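Local coordinates for thermotoga maritima TmcAL (Thermotoga maritima, PDB 5Y0S), which belongs to the HIGH nucleotidyl transferase family of the HUP clan, enzymes built around a Rossmann-like parallel sheet flanked by helices, at residues Val99-Glu104 against Ile186-Ile191. Sequence-based numbering, arbitrary orientation.
Sequences VVFGSE and IRFHTI
Val99-Ser103 and Arg187-Ile191 run parallel as neighbouring strands, their axes twisted 35° apart, and exchange backbone hydrogen bonds from Val99 N to Arg187 O (2.9 Å) through to a weak last one from Ser103 N to Ile191 O. The pair illustrates how an α/β fold of the Rossmann-like HUP type extends its sheet: the 81 residues between the segments, mostly helical, bring the chain back in the same direction, adding strand 187-192 beside 98-103, which itself pairs with 3-8. On one face, Phe188 lies alongside Val99, its CE2 3.7 Å from Val99 CG1, and helix 167-182 covers it through Tyr175 and Ala179. The side chains of Phe101 and Phe188 cross at about a right angle, Phe188 CD2 at the edge of the Phe101 ring; with CG wedged between backbone N and carbonyl carbon (chi1 58°), this ring comes back over the strand pair, so that His189 O sits over one face and Thr190 CG2 comes obliquely to Phe101 CE2 at 3.5 Å. Across the sheet, Val100 CG1 meets Ile191 CG2 at 3.8 Å, beneath helix 15-28. Asp98 forms a salt bridge with Arg187 and a hydrogen bond with His189 NE2, while His189 CD2 meets Val99 O in the ring plane at 3.4 Å.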
ATOM      1  N   VAL A  99      -5.991 -34.080  20.455  1.00 21.21           N
ATOM      2  CA  VAL A  99      -5.910 -33.498  19.133  1.00 22.12           C
ATOM      3  C   VAL A  99      -5.632 -34.584  18.081  1.00 26.74           C
ATOM      4  O   VAL A  99      -4.757 -35.448  18.256  1.00 25.42           O
ATOM      5  CB  VAL A  99      -4.825 -32.380  19.086  1.00 25.91           C
ATOM      6  CG1 VAL A  99      -4.461 -32.010  17.655  1.00 22.38           C
ATOM      7  CG2 VAL A  99      -5.301 -31.155  19.870  1.00 25.69           C
ATOM      8  N   VAL A 100      -6.411 -34.564  17.006  1.00 28.16           N
ATOM      9  CA  VAL A 100      -6.205 -35.479  15.878  1.00 23.74           C
ATOM     10  C   VAL A 100      -5.716 -34.678  14.679  1.00 27.94           C
ATOM     11  O   VAL A 100      -6.309 -33.657  14.340  1.00 25.52           O
ATOM     12  CB  VAL A 100      -7.506 -36.218  15.512  1.00 24.84           C
ATOM     13  CG1 VAL A 100      -7.348 -37.034  14.234  1.00 22.82           C
ATOM     14  CG2 VAL A 100      -7.970 -37.089  16.670  1.00 21.05           C
ATOM     15  N   PHE A 101      -4.638 -35.108  14.034  1.00 23.85           N
ATOM     16  CA  PHE A 101      -4.247 -34.433  12.801  1.00 26.43           C
ATOM     17  C   PHE A 101      -4.043 -35.458  11.673  1.00 30.37           C
ATOM     18  O   PHE A 101      -3.714 -36.621  11.930  1.00 31.13           O
ATOM     19  CB  PHE A 101      -2.985 -33.564  13.025  1.00 24.62           C
ATOM     20  CG  PHE A 101      -1.780 -34.326  13.521  1.00 26.25           C
ATOM     21  CD1 PHE A 101      -1.443 -34.324  14.873  1.00 27.15           C
ATOM     22  CD2 PHE A 101      -0.969 -35.010  12.637  1.00 21.46           C
ATOM     23  CE1 PHE A 101      -0.329 -35.010  15.326  1.00 25.69           C
ATOM     24  CE2 PHE A 101       0.151 -35.703  13.082  1.00 30.25           C
ATOM     25  CZ  PHE A 101       0.466 -35.705  14.434  1.00 32.68           C
ATOM     26  N   GLY A 102      -4.281 -35.038  10.431  1.00 26.35           N
ATOM     27  CA  GLY A 102      -4.065 -35.905   9.285  1.00 25.04           C
ATOM     28  C   GLY A 102      -2.570 -36.113   9.062  1.00 30.86           C
ATOM     29  O   GLY A 102      -1.765 -35.234   9.378  1.00 30.09           O
ATOM     30  N   SER A 103      -2.207 -37.270   8.511  1.00 29.85           N
ATOM     31  CA  SER A 103      -0.816 -37.705   8.455  1.00 35.21           C
ATOM     32  C   SER A 103      -0.560 -38.650   7.274  1.00 43.17           C
ATOM     33  O   SER A 103      -1.421 -39.464   6.939  1.00 43.82           O
ATOM     34  CB  SER A 103      -0.477 -38.388   9.783  1.00 35.89           C
ATOM     35  OG  SER A 103       0.720 -39.118   9.731  1.00 38.04           O
ATOM     36  N   GLU A 104       0.614 -38.574   6.652  1.00 39.46           N
ATOM     37  CA  GLU A 104       0.920 -39.517   5.576  1.00 36.87           C
ATOM     38  C   GLU A 104       1.391 -40.838   6.143  1.00 38.13           C
ATOM     39  O   GLU A 104       1.072 -41.898   5.608  1.00 45.51           O
ATOM     40  CB  GLU A 104       1.976 -38.970   4.600  1.00 44.06           C
ATOM     41  CG  GLU A 104       1.476 -37.847   3.695  1.00 54.68           C
ATOM     42  CD  GLU A 104       1.633 -36.469   4.332  1.00 67.70           C
ATOM     43  OE1 GLU A 104       2.035 -36.404   5.518  1.00 66.69           O
ATOM     44  OE2 GLU A 104       1.374 -35.453   3.640  1.00 73.01           O
ATOM     45  N   ILE A 186      -1.960 -32.401  26.284  1.00 27.55           N
ATOM     46  CA  ILE A 186      -2.813 -32.887  25.204  1.00 27.99           C
ATOM     47  C   ILE A 186      -2.293 -34.219  24.637  1.00 28.07           C
ATOM     48  O   ILE A 186      -1.087 -34.409  24.478  1.00 26.01           O
ATOM     49  CB  ILE A 186      -2.936 -31.832  24.086  1.00 26.07           C
ATOM     50  CG1 ILE A 186      -3.776 -30.638  24.572  1.00 25.05           C
ATOM     51  CG2 ILE A 186      -3.556 -32.422  22.829  1.00 25.06           C
ATOM     52  CD1 ILE A 186      -3.780 -29.440  23.597  1.00 23.50           C
ATOM     53  N   ARG A 187      -3.204 -35.159  24.393  1.00 25.25           N
ATOM     54  CA  ARG A 187      -2.851 -36.406  23.721  1.00 26.17           C
ATOM     55  C   ARG A 187      -3.038 -36.207  22.228  1.00 32.36           C
ATOM     56  O   ARG A 187      -4.120 -35.797  21.782  1.00 30.45           O
ATOM     57  CB  ARG A 187      -3.712 -37.576  24.211  1.00 22.76           C
ATOM     58  CG  ARG A 187      -3.553 -37.875  25.689  1.00 35.94           C
ATOM     59  CD  ARG A 187      -4.582 -38.917  26.151  1.00 40.93           C
ATOM     60  NE  ARG A 187      -5.964 -38.453  26.007  1.00 37.95           N
ATOM     61  CZ  ARG A 187      -6.764 -38.183  27.028  1.00 40.73           C
ATOM     62  NH1 ARG A 187      -6.320 -38.323  28.265  1.00 38.21           N
ATOM     63  NH2 ARG A 187      -8.013 -37.787  26.815  1.00 45.97           N
ATOM     64  N   PHE A 188      -1.989 -36.502  21.467  1.00 26.74           N
ATOM     65  CA  PHE A 188      -2.004 -36.335  20.009  1.00 32.90           C
ATOM     66  C   PHE A 188      -2.219 -37.653  19.278  1.00 29.03           C
ATOM     67  O   PHE A 188      -1.686 -38.687  19.677  1.00 30.69           O
ATOM     68  CB  PHE A 188      -0.701 -35.674  19.539  1.00 29.25           C
ATOM     69  CG  PHE A 188      -0.638 -34.205  19.836  1.00 28.29           C
ATOM     70  CD1 PHE A 188      -0.138 -33.750  21.048  1.00 28.93           C
ATOM     71  CD2 PHE A 188      -1.094 -33.279  18.906  1.00 23.12           C
ATOM     72  CE1 PHE A 188      -0.099 -32.392  21.328  1.00 31.24           C
ATOM     73  CE2 PHE A 188      -1.046 -31.916  19.170  1.00 26.31           C
ATOM     74  CZ  PHE A 188      -0.556 -31.470  20.383  1.00 31.92           C
ATOM     75  N   HIS A 189      -3.020 -37.610  18.216  1.00 28.58           N
ATOM     76  CA  HIS A 189      -3.342 -38.806  17.436  1.00 28.88           C
ATOM     77  C   HIS A 189      -3.209 -38.485  15.950  1.00 29.80           C
ATOM     78  O   HIS A 189      -3.445 -37.348  15.546  1.00 29.03           O
ATOM     79  CB  HIS A 189      -4.770 -39.306  17.694  1.00 30.75           C
ATOM     80  CG  HIS A 189      -5.194 -39.288  19.131  1.00 36.18           C
ATOM     81  ND1 HIS A 189      -5.461 -40.440  19.840  1.00 36.78           N
ATOM     82  CD2 HIS A 189      -5.448 -38.259  19.977  1.00 31.07           C
ATOM     83  CE1 HIS A 189      -5.835 -40.122  21.067  1.00 35.92           C
ATOM     84  NE2 HIS A 189      -5.828 -38.806  21.177  1.00 30.51           N
ATOM     85  N   THR A 190      -2.847 -39.481  15.140  1.00 26.37           N
ATOM     86  CA  THR A 190      -2.845 -39.317  13.698  1.00 26.20           C
ATOM     87  C   THR A 190      -3.982 -40.136  13.103  1.00 32.66           C
ATOM     88  O   THR A 190      -4.412 -41.147  13.673  1.00 29.62           O
ATOM     89  CB  THR A 190      -1.503 -39.768  13.005  1.00 36.25           C
ATOM     90  OG1 THR A 190      -1.381 -41.199  13.039  1.00 37.85           O
ATOM     91  CG2 THR A 190      -0.297 -39.160  13.654  1.00 28.92           C
ATOM     92  N   ILE A 191      -4.481 -39.674  11.963  1.00 30.04           N
ATOM     93  CA  ILE A 191      -5.266 -40.506  11.078  1.00 33.16           C
ATOM     94  C   ILE A 191      -4.639 -40.370   9.697  1.00 37.23           C
ATOM     95  O   ILE A 191      -4.003 -39.355   9.391  1.00 33.74           O
ATOM     96  CB  ILE A 191      -6.754 -40.107  11.054  1.00 34.73           C
ATOM     97  CG1 ILE A 191      -6.901 -38.628  10.669  1.00 32.99           C
ATOM     98  CG2 ILE A 191      -7.376 -40.379  12.407  1.00 32.70           C
ATOM     99  CD1 ILE A 191      -8.361 -38.161  10.493  1.00 34.29           C
TER